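Local coordinates for penicillin-binding protein 2 (Pbp2) (Helicobacter pylori, PDB 5LP5) that probably acts as a penicillin-binding transpeptidase in peptidoglycan synthesis, serving cell shape, and is captured here in complex with MreC, at residues A253-L264 / T440-T448; A267-F278 / Y295-A303. One frame throughout, in Å; residues are numbered along the deposited sequence.

Interaction 1 of 2, residues A253-L264 / T440-T448; sequences AILVMDAENGEL and TPLQVLAYT
Helix-on-sheet packing in the transpeptidase domain brings Leu445 of helix 441-453 against Leu255, Met257 and Leu264 of the antiparallel sheet. The local axes of strand 253-258 and helix 441-448 approach to 9.2 Å and run in similar directions, 30° apart. Strand alternation selects the contact residues: Ala253, Leu255 and Met257 face the helix, whereas Ile254 and Val256 point to the other side.

Leu445 sits at the centre of the contact. With its CG anti to the backbone N (chi1 174°), its branches reach down to the sheet. Leu445 CD2 lies 3.8 Å from both Leu255 CD1 and Met257 CB, and it comes within 3.7 Å of Leu264 CD2. The Met257 chain crosses Leu445 at a slant and bends at its last torsion (chi3 67°), which brings Met257 CE within 3.9 Å of Leu445 CG and close to the backbone of Ala446. At the first turn of the helix, Leu255 CD1 packs 4.0 Å from Leu442 CD2 and 4.1 Å from Pro441 CB. Ala253 CB meets the Pro441 ring at CG more loosely.

That first turn is closed by a capping box, in which Gln443 N donates to Thr440 OG1 and Thr440 N to Gln443 OE1. On the helix side turned from the strand, Tyr447 OH bonds to Val312 O and Gly316 N, at helix 314-324, whose start carries what is probably the SxxK motif of this family.

No hydrogen bond joins the two segments, and every touching residue is buried. The contact therefore rests on interlocking aliphatic branches, while the capping box pairs Thr440 with Gln443, whose NE2 bonds to Glu394 O.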
loop_
_atom_site.group_PDB
_atom_site.type_symbol
_atom_site.label_atom_id
_atom_site.label_comp_id
_atom_site.label_asym_id
_atom_site.label_seq_id
_atom_site.Cartn_x
_atom_site.Cartn_y
_atom_site.Cartn_z
ATOM N N ALA A 253 -22.625 -13.798 16.299
ATOM C CA ALA A 253 -21.910 -14.172 15.087
ATOM C C ALA A 253 -22.850 -14.697 14.015
ATOM O O ALA A 253 -23.878 -15.308 14.331
ATOM C CB ALA A 253 -20.867 -15.219 15.397
ATOM N N ILE A 254 -22.473 -14.464 12.756
ATOM C CA ILE A 254 -23.285 -14.889 11.617
ATOM C C ILE A 254 -22.466 -15.386 10.415
ATOM O O ILE A 254 -21.419 -14.839 10.096
ATOM C CB ILE A 254 -24.249 -13.782 11.174
ATOM C CG1 ILE A 254 -25.112 -14.278 10.022
ATOM C CG2 ILE A 254 -23.491 -12.522 10.783
ATOM C CD1 ILE A 254 -26.330 -13.414 9.818
ATOM N N LEU A 255 -22.971 -16.428 9.761
ATOM C CA LEU A 255 -22.212 -17.150 8.751
ATOM C C LEU A 255 -23.096 -17.552 7.615
ATOM O O LEU A 255 -24.153 -18.110 7.826
ATOM C CB LEU A 255 -21.629 -18.431 9.340
ATOM C CG LEU A 255 -20.453 -18.305 10.304
ATOM C CD1 LEU A 255 -20.249 -19.618 11.043
ATOM C CD2 LEU A 255 -19.203 -17.915 9.528
ATOM N N VAL A 256 -22.644 -17.264 6.404
ATOM C CA VAL A 256 -23.291 -17.764 5.201
ATOM C C VAL A 256 -22.271 -18.607 4.467
ATOM O O VAL A 256 -21.111 -18.203 4.367
ATOM C CB VAL A 256 -23.760 -16.625 4.278
ATOM C CG1 VAL A 256 -24.295 -17.186 2.978
ATOM C CG2 VAL A 256 -24.822 -15.789 4.963
ATOM N N MET A 257 -22.699 -19.757 3.952
ATOM C CA MET A 257 -21.765 -20.650 3.287
ATOM C C MET A 257 -22.334 -21.402 2.101
ATOM O O MET A 257 -23.362 -22.040 2.189
ATOM C CB MET A 257 -21.225 -21.665 4.273
ATOM C CG MET A 257 -20.208 -22.613 3.649
ATOM S SD MET A 257 -19.544 -23.858 4.769
ATOM C CE MET A 257 -20.973 -24.882 5.088
ATOM N N ASP A 258 -21.618 -21.344 0.989
ATOM C CA ASP A 258 -21.886 -22.203 -0.163
ATOM C C ASP A 258 -21.658 -23.656 0.260
ATOM O O ASP A 258 -20.523 -24.090 0.428
ATOM C CB ASP A 258 -20.938 -21.811 -1.299
ATOM C CG ASP A 258 -21.234 -22.524 -2.598
ATOM O OD1 ASP A 258 -21.700 -23.682 -2.539
ATOM O OD2 ASP A 258 -20.971 -21.939 -3.683
ATOM N N ALA A 259 -22.746 -24.399 0.423
ATOM C CA ALA A 259 -22.698 -25.748 0.994
ATOM C C ALA A 259 -22.155 -26.840 0.051
ATOM O O ALA A 259 -22.038 -28.013 0.451
ATOM C CB ALA A 259 -24.085 -26.140 1.498
ATOM N N GLU A 260 -21.829 -26.456 -1.188
ATOM C CA GLU A 260 -21.271 -27.382 -2.187
ATOM C C GLU A 260 -19.748 -27.380 -2.261
ATOM O O GLU A 260 -19.165 -28.355 -2.738
ATOM C CB GLU A 260 -21.820 -27.065 -3.580
ATOM C CG GLU A 260 -23.312 -27.314 -3.730
ATOM C CD GLU A 260 -23.868 -26.848 -5.058
ATOM O OE1 GLU A 260 -23.571 -25.695 -5.456
ATOM O OE2 GLU A 260 -24.607 -27.640 -5.682
ATOM N N ASN A 261 -19.109 -26.288 -1.828
ATOM C CA ASN A 261 -17.634 -26.186 -1.820
ATOM C C ASN A 261 -17.000 -25.572 -0.565
ATOM O O ASN A 261 -15.783 -25.651 -0.387
ATOM C CB ASN A 261 -17.160 -25.393 -3.037
ATOM C CG ASN A 261 -17.675 -23.962 -3.053
ATOM O OD1 ASN A 261 -17.959 -23.370 -2.016
ATOM N ND2 ASN A 261 -17.784 -23.401 -4.236
ATOM N N GLY A 262 -17.802 -24.923 0.271
ATOM C CA GLY A 262 -17.318 -24.423 1.561
ATOM C C GLY A 262 -16.925 -22.962 1.607
ATOM O O GLY A 262 -16.313 -22.515 2.569
ATOM N N GLU A 263 -17.269 -22.212 0.567
ATOM C CA GLU A 263 -16.934 -20.803 0.520
ATOM C C GLU A 263 -17.788 -20.030 1.535
ATOM O O GLU A 263 -19.004 -20.214 1.613
ATOM C CB GLU A 263 -17.112 -20.241 -0.896
ATOM C CG GLU A 263 -15.990 -20.615 -1.857
ATOM C CD GLU A 263 -16.118 -19.987 -3.244
ATOM O OE1 GLU A 263 -17.202 -19.448 -3.575
ATOM O OE2 GLU A 263 -15.114 -20.037 -3.999
ATOM N N LEU A 264 -17.131 -19.181 2.322
ATOM C CA LEU A 264 -17.818 -18.304 3.249
ATOM C C LEU A 264 -18.094 -16.946 2.581
ATOM O O LEU A 264 -17.180 -16.220 2.185
ATOM C CB LEU A 264 -16.995 -18.123 4.518
ATOM C CG LEU A 264 -16.798 -19.424 5.293
ATOM C CD1 LEU A 264 -15.747 -19.242 6.359
ATOM C CD2 LEU A 264 -18.101 -19.929 5.900
ATOM N N THR A 440 -18.648 -24.346 18.233
ATOM C CA THR A 440 -18.401 -23.051 17.584
ATOM C C THR A 440 -19.470 -22.841 16.530
ATOM O O THR A 440 -19.960 -23.804 15.956
ATOM C CB THR A 440 -17.006 -23.002 16.900
ATOM O OG1 THR A 440 -16.847 -24.097 15.967
ATOM C CG2 THR A 440 -15.872 -23.034 17.940
ATOM N N PRO A 441 -19.860 -21.581 16.279
ATOM C CA PRO A 441 -20.734 -21.291 15.145
ATOM C C PRO A 441 -20.281 -21.914 13.838
ATOM O O PRO A 441 -21.122 -22.300 13.039
ATOM C CB PRO A 441 -20.702 -19.775 15.066
ATOM C CG PRO A 441 -20.561 -19.355 16.482
ATOM C CD PRO A 441 -19.702 -20.398 17.140
ATOM N N LEU A 442 -18.973 -22.047 13.637
ATOM C CA LEU A 442 -18.473 -22.776 12.468
ATOM C C LEU A 442 -18.933 -24.248 12.454
ATOM O O LEU A 442 -19.393 -24.751 11.428
ATOM C CB LEU A 442 -16.951 -22.668 12.361
ATOM C CG LEU A 442 -16.421 -21.422 11.618
ATOM C CD1 LEU A 442 -14.899 -21.308 11.749
ATOM C CD2 LEU A 442 -16.778 -21.409 10.145
ATOM N N GLN A 443 -18.818 -24.923 13.588
ATOM C CA GLN A 443 -19.215 -26.333 13.690
ATOM C C GLN A 443 -20.675 -26.531 13.317
ATOM O O GLN A 443 -21.012 -27.452 12.541
ATOM C CB GLN A 443 -18.919 -26.891 15.100
ATOM C CG GLN A 443 -17.432 -27.217 15.283
ATOM C CD GLN A 443 -17.037 -27.639 16.682
ATOM O OE1 GLN A 443 -17.590 -27.168 17.675
ATOM N NE2 GLN A 443 -16.060 -28.533 16.761
ATOM N N VAL A 444 -21.532 -25.647 13.839
ATOM C CA VAL A 444 -22.985 -25.718 13.587
ATOM C C VAL A 444 -23.284 -25.534 12.097
ATOM O O VAL A 444 -24.112 -26.253 11.529
ATOM C CB VAL A 444 -23.736 -24.651 14.399
ATOM C CG1 VAL A 444 -25.223 -24.674 14.085
ATOM C CG2 VAL A 444 -23.510 -24.858 15.890
ATOM N N LEU A 445 -22.591 -24.574 11.480
ATOM C CA LEU A 445 -22.701 -24.279 10.048
ATOM C C LEU A 445 -22.307 -25.456 9.164
ATOM O O LEU A 445 -23.053 -25.804 8.223
ATOM C CB LEU A 445 -21.826 -23.070 9.695
ATOM C CG LEU A 445 -21.700 -22.702 8.212
ATOM C CD1 LEU A 445 -22.917 -21.962 7.693
ATOM C CD2 LEU A 445 -20.458 -21.869 7.988
ATOM N N ALA A 446 -21.134 -26.042 9.422
ATOM C CA ALA A 446 -20.677 -27.178 8.629
ATOM C C ALA A 446 -21.676 -28.330 8.769
ATOM O O ALA A 446 -22.056 -28.996 7.787
ATOM C CB ALA A 446 -19.296 -27.615 9.073
ATOM N N TYR A 447 -22.083 -28.543 10.009
ATOM C CA TYR A 447 -23.076 -29.543 10.371
ATOM C C TYR A 447 -24.374 -29.338 9.602
ATOM O O TYR A 447 -24.890 -30.279 8.991
ATOM C CB TYR A 447 -23.285 -29.478 11.907
ATOM C CG TYR A 447 -24.589 -29.990 12.479
ATOM C CD1 TYR A 447 -24.914 -31.343 12.452
ATOM C CD2 TYR A 447 -25.465 -29.115 13.106
ATOM C CE1 TYR A 447 -26.096 -31.810 13.007
ATOM C CE2 TYR A 447 -26.646 -29.559 13.660
ATOM C CZ TYR A 447 -26.965 -30.909 13.616
ATOM O OH TYR A 447 -28.142 -31.332 14.204
ATOM N N THR A 448 -24.898 -28.113 9.612
ATOM C CA THR A 448 -26.129 -27.798 8.870
ATOM C C THR A 448 -26.029 -28.077 7.338
ATOM O O THR A 448 -26.993 -28.530 6.723
ATOM C CB THR A 448 -26.528 -26.329 9.089
ATOM O OG1 THR A 448 -26.622 -26.070 10.491
ATOM C CG2 THR A 448 -27.848 -26.016 8.398
#

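Interaction 2 of 2, residues A267-F278 / Y295-A303; sequences AGSYPEYNLNDF and YNPLLNRFA
Ser269, on the edge strand 264-270 of the transpeptidase sheet, is held by the loop that passes Leu299 and Arg301. Ser269 OG donates to Leu299 O at 2.9 Å, in the carbonyl plane and on a lone pair, and accepts from Arg301 N at 3.0 Å. Both bonds follow from chi1 166°, which sets OG anti to the strand's own N and out toward the loop. One hydroxyl, acting as donor and acceptor at once, thus ties a carbonyl and an N-H of an irregular segment to the strand.

Beside it, the Arg301 guanidinium is layered between Tyr270 O over one face and Leu299 CD2 over the other. Tyr270 O lies 3.3 Å from Arg301 NH1, but the angle is too poor for a hydrogen bond. The group is instead oriented by NH1 donating to Asn296 O and by a salt bridge from NE to Glu563.

Two residues before Ser269 on the strand, Ala267 CB lies against one face of the Phe302 ring, a CH-pi contact 4.0 Å from the centroid; Asn300 OD1 sits over the opposite face. That same oxygen accepts from Ala303 N, closing an Asx motif.

At the other end, a cis peptide bond before Pro271 turns the chain away from the strand. Pro271 CG meets Tyr295 CB at 3.9 Å, the two side chains crossing at about a right angle, while Pro271 CB reaches Pro297 CB. Helix 284-291 backs this region, Leu290 touching Pro297, Tyr273 and Phe278. Here the type I turn Asn296-Leu299 presents Leu298, whose CD2 stands above the centre of the Tyr273 ring, 4.2 Å from the centroid and 9° off the ring normal.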
loop_
_atom_site.group_PDB
_atom_site.type_symbol
_atom_site.label_atom_id
_atom_site.label_comp_id
_atom_site.label_asym_id
_atom_site.label_seq_id
_atom_site.Cartn_x
_atom_site.Cartn_y
_atom_site.Cartn_z
ATOM N N ALA A 267 -19.036 -13.813 7.389
ATOM C CA ALA A 267 -18.467 -14.240 8.670
ATOM C C ALA A 267 -18.361 -13.001 9.569
ATOM O O ALA A 267 -17.351 -12.270 9.576
ATOM C CB ALA A 267 -17.117 -14.890 8.476
ATOM N N GLY A 268 -19.428 -12.747 10.308
ATOM C CA GLY A 268 -19.445 -11.635 11.222
ATOM C C GLY A 268 -19.235 -12.065 12.649
ATOM O O GLY A 268 -19.749 -13.092 13.063
ATOM N N SER A 269 -18.477 -11.272 13.398
ATOM C CA SER A 269 -18.344 -11.464 14.840
ATOM C C SER A 269 -18.524 -10.132 15.527
ATOM O O SER A 269 -17.819 -9.187 15.213
ATOM C CB SER A 269 -16.974 -12.055 15.209
ATOM O OG SER A 269 -16.737 -11.946 16.618
ATOM N N TYR A 270 -19.441 -10.068 16.489
ATOM C CA TYR A 270 -19.920 -8.771 16.980
ATOM C C TYR A 270 -19.821 -8.609 18.479
ATOM O O TYR A 270 -20.393 -9.400 19.239
ATOM C CB TYR A 270 -21.353 -8.532 16.516
ATOM C CG TYR A 270 -21.442 -8.652 15.026
ATOM C CD1 TYR A 270 -21.138 -7.568 14.206
ATOM C CD2 TYR A 270 -21.765 -9.869 14.419
ATOM C CE1 TYR A 270 -21.189 -7.687 12.816
ATOM C CE2 TYR A 270 -21.812 -9.996 13.037
ATOM C CZ TYR A 270 -21.521 -8.899 12.248
ATOM O OH TYR A 270 -21.581 -8.982 10.893
ATOM N N PRO A 271 -19.107 -7.562 18.912
ATOM C CA PRO A 271 -18.551 -6.483 18.107
ATOM C C PRO A 271 -17.367 -6.812 17.223
ATOM O O PRO A 271 -16.486 -7.549 17.636
ATOM C CB PRO A 271 -18.061 -5.468 19.160
ATOM C CG PRO A 271 -18.582 -5.913 20.468
ATOM C CD PRO A 271 -18.846 -7.368 20.348
ATOM N N GLU A 272 -17.350 -6.254 16.012
ATOM C CA GLU A 272 -16.129 -6.136 15.205
ATOM C C GLU A 272 -15.304 -4.948 15.768
ATOM O O GLU A 272 -15.779 -4.232 16.650
ATOM C CB GLU A 272 -16.476 -5.893 13.717
ATOM C CG GLU A 272 -17.373 -6.928 13.034
ATOM C CD GLU A 272 -16.616 -8.104 12.443
ATOM O OE1 GLU A 272 -15.403 -8.211 12.703
ATOM O OE2 GLU A 272 -17.230 -8.931 11.726
ATOM N N TYR A 273 -14.082 -4.743 15.262
ATOM C CA TYR A 273 -13.251 -3.580 15.629
ATOM C C TYR A 273 -12.539 -3.019 14.401
ATOM O O TYR A 273 -12.436 -3.693 13.389
ATOM C CB TYR A 273 -12.232 -3.939 16.721
ATOM C CG TYR A 273 -11.197 -4.976 16.326
ATOM C CD1 TYR A 273 -9.927 -4.601 15.903
ATOM C CD2 TYR A 273 -11.490 -6.332 16.376
ATOM C CE1 TYR A 273 -8.975 -5.553 15.527
ATOM C CE2 TYR A 273 -10.548 -7.286 16.001
ATOM C CZ TYR A 273 -9.291 -6.889 15.579
ATOM O OH TYR A 273 -8.379 -7.838 15.190
ATOM N N ASN A 274 -12.052 -1.784 14.499
ATOM C CA ASN A 274 -11.535 -1.054 13.335
ATOM C C ASN A 274 -10.069 -1.321 13.110
ATOM O O ASN A 274 -9.209 -0.763 13.798
ATOM C CB ASN A 274 -11.760 0.446 13.469
ATOM C CG ASN A 274 -11.281 1.226 12.250
ATOM O OD1 ASN A 274 -10.576 0.710 11.379
ATOM N ND2 ASN A 274 -11.684 2.496 12.180
ATOM N N LEU A 275 -9.797 -2.122 12.083
ATOM C CA LEU A 275 -8.456 -2.595 11.786
ATOM C C LEU A 275 -7.439 -1.473 11.587
ATOM O O LEU A 275 -6.250 -1.680 11.808
ATOM C CB LEU A 275 -8.489 -3.481 10.557
ATOM C CG LEU A 275 -9.244 -4.803 10.698
ATOM C CD1 LEU A 275 -9.463 -5.404 9.306
ATOM C CD2 LEU A 275 -8.544 -5.821 11.615
ATOM N N ASN A 276 -7.892 -0.289 11.165
ATOM C CA ASN A 276 -6.956 0.811 10.911
ATOM C C ASN A 276 -6.288 1.336 12.182
ATOM O O ASN A 276 -5.220 1.917 12.112
ATOM C CB ASN A 276 -7.649 1.964 10.206
ATOM C CG ASN A 276 -7.913 1.690 8.770
ATOM O OD1 ASN A 276 -6.994 1.620 7.957
ATOM N ND2 ASN A 276 -9.183 1.591 8.428
ATOM N N ASP A 277 -6.910 1.139 13.341
ATOM C CA ASP A 277 -6.352 1.676 14.590
ATOM C C ASP A 277 -5.092 0.924 15.043
ATOM O O ASP A 277 -4.362 1.403 15.902
ATOM C CB ASP A 277 -7.408 1.665 15.702
ATOM C CG ASP A 277 -8.613 2.535 15.384
ATOM O OD1 ASP A 277 -8.464 3.516 14.617
ATOM O OD2 ASP A 277 -9.715 2.236 15.895
ATOM N N PHE A 278 -4.841 -0.245 14.464
ATOM C CA PHE A 278 -3.644 -1.005 14.774
ATOM C C PHE A 278 -2.451 -0.655 13.876
ATOM O O PHE A 278 -1.303 -0.915 14.254
ATOM C CB PHE A 278 -3.929 -2.524 14.703
ATOM C CG PHE A 278 -4.722 -3.031 15.864
ATOM C CD1 PHE A 278 -6.107 -2.947 15.857
ATOM C CD2 PHE A 278 -4.086 -3.553 16.984
ATOM C CE1 PHE A 278 -6.844 -3.380 16.941
ATOM C CE2 PHE A 278 -4.818 -3.991 18.071
ATOM C CZ PHE A 278 -6.200 -3.902 18.049
ATOM N N TYR A 295 -18.004 -6.100 26.184
ATOM C CA TYR A 295 -18.535 -7.004 25.173
ATOM C C TYR A 295 -17.430 -7.686 24.394
ATOM O O TYR A 295 -17.705 -8.476 23.497
ATOM C CB TYR A 295 -19.435 -6.278 24.211
ATOM C CG TYR A 295 -20.644 -5.675 24.842
ATOM C CD1 TYR A 295 -21.509 -6.428 25.615
ATOM C CD2 TYR A 295 -20.957 -4.340 24.618
ATOM C CE1 TYR A 295 -22.651 -5.850 26.172
ATOM C CE2 TYR A 295 -22.088 -3.755 25.164
ATOM C CZ TYR A 295 -22.931 -4.507 25.938
ATOM O OH TYR A 295 -24.043 -3.911 26.470
ATOM N N ASN A 296 -16.180 -7.366 24.710
ATOM C CA ASN A 296 -15.037 -8.150 24.240
ATOM C C ASN A 296 -14.912 -8.146 22.698
ATOM O O ASN A 296 -15.229 -9.128 22.031
ATOM C CB ASN A 296 -15.169 -9.568 24.807
ATOM C CG ASN A 296 -13.910 -10.375 24.679
ATOM O OD1 ASN A 296 -12.852 -9.867 24.295
ATOM N ND2 ASN A 296 -14.018 -11.651 24.993
ATOM N N PRO A 297 -14.461 -7.019 22.130
ATOM C CA PRO A 297 -14.357 -6.834 20.686
ATOM C C PRO A 297 -13.284 -7.694 20.028
ATOM O O PRO A 297 -13.408 -8.030 18.841
ATOM C CB PRO A 297 -13.973 -5.357 20.538
ATOM C CG PRO A 297 -14.323 -4.727 21.826
ATOM C CD PRO A 297 -14.076 -5.796 22.844
ATOM N N LEU A 298 -12.243 -8.040 20.780
ATOM C CA LEU A 298 -11.143 -8.789 20.204
ATOM C C LEU A 298 -11.495 -10.247 20.009
ATOM O O LEU A 298 -10.724 -10.988 19.417
ATOM C CB LEU A 298 -9.918 -8.692 21.083
ATOM C CG LEU A 298 -9.331 -7.294 21.182
ATOM C CD1 LEU A 298 -8.194 -7.350 22.190
ATOM C CD2 LEU A 298 -8.850 -6.744 19.838
ATOM N N LEU A 299 -12.661 -10.658 20.501
ATOM C CA LEU A 299 -13.068 -12.045 20.411
ATOM C C LEU A 299 -13.648 -12.357 19.039
ATOM O O LEU A 299 -14.592 -11.695 18.575
ATOM C CB LEU A 299 -14.084 -12.380 21.499
ATOM C CG LEU A 299 -14.501 -13.858 21.590
ATOM C CD1 LEU A 299 -13.355 -14.740 22.044
ATOM C CD2 LEU A 299 -15.703 -14.061 22.502
ATOM N N ASN A 300 -13.043 -13.357 18.402
ATOM C CA ASN A 300 -13.587 -13.989 17.229
ATOM C C ASN A 300 -14.618 -15.011 17.704
ATOM O O ASN A 300 -14.288 -16.037 18.278
ATOM C CB ASN A 300 -12.469 -14.665 16.427
ATOM C CG ASN A 300 -12.963 -15.300 15.137
ATOM O OD1 ASN A 300 -14.027 -15.913 15.097
ATOM N ND2 ASN A 300 -12.184 -15.148 14.076
ATOM N N ARG A 301 -15.882 -14.719 17.451
ATOM C CA ARG A 301 -16.958 -15.536 17.957
ATOM C C ARG A 301 -17.411 -16.672 17.029
ATOM O O ARG A 301 -18.139 -17.549 17.482
ATOM C CB ARG A 301 -18.137 -14.633 18.265
ATOM C CG ARG A 301 -17.892 -13.733 19.462
ATOM C CD ARG A 301 -19.119 -12.886 19.756
ATOM N NE ARG A 301 -19.021 -12.201 21.041
ATOM C CZ ARG A 301 -18.255 -11.136 21.268
ATOM N NH1 ARG A 301 -17.475 -10.606 20.303
ATOM N NH2 ARG A 301 -18.254 -10.596 22.478
ATOM N N PHE A 302 -17.013 -16.673 15.752
ATOM C CA PHE A 302 -17.382 -17.790 14.873
ATOM C C PHE A 302 -16.370 -18.960 14.895
ATOM O O PHE A 302 -16.727 -20.095 14.562
ATOM C CB PHE A 302 -17.701 -17.327 13.423
ATOM C CG PHE A 302 -16.569 -16.619 12.712
ATOM C CD1 PHE A 302 -15.516 -17.332 12.145
ATOM C CD2 PHE A 302 -16.571 -15.229 12.582
ATOM C CE1 PHE A 302 -14.468 -16.676 11.501
ATOM C CE2 PHE A 302 -15.527 -14.580 11.929
ATOM C CZ PHE A 302 -14.477 -15.308 11.387
ATOM N N ALA A 303 -15.131 -18.671 15.307
ATOM C CA ALA A 303 -14.032 -19.661 15.334
ATOM C C ALA A 303 -13.312 -19.823 16.679
ATOM O O ALA A 303 -12.677 -20.856 16.915
ATOM C CB ALA A 303 -13.005 -19.309 14.270
#

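Overall arrangement
The two contacts lie with centres about 18 Å apart within the transpeptidase domain, and both are anchored on the same five-stranded antiparallel sheet. Interaction 1 uses strand 252-258 and interaction 2 its neighbour 264-270, which follows it in the chain and forms an edge of the sheet. Both segments of interaction 2 fall, in sequence, between those of interaction 1. They also touch directly: Ile254 O and Gly268 N probably hydrogen-bond between the strands, as do Leu442 N and Phe302 O between helix start and loop. The sheet is thus joined to helix 441-453 across one face and to loop 295-303 at its margin, and the two contacts are continuous through the strand pair and the Leu442-Phe302 link.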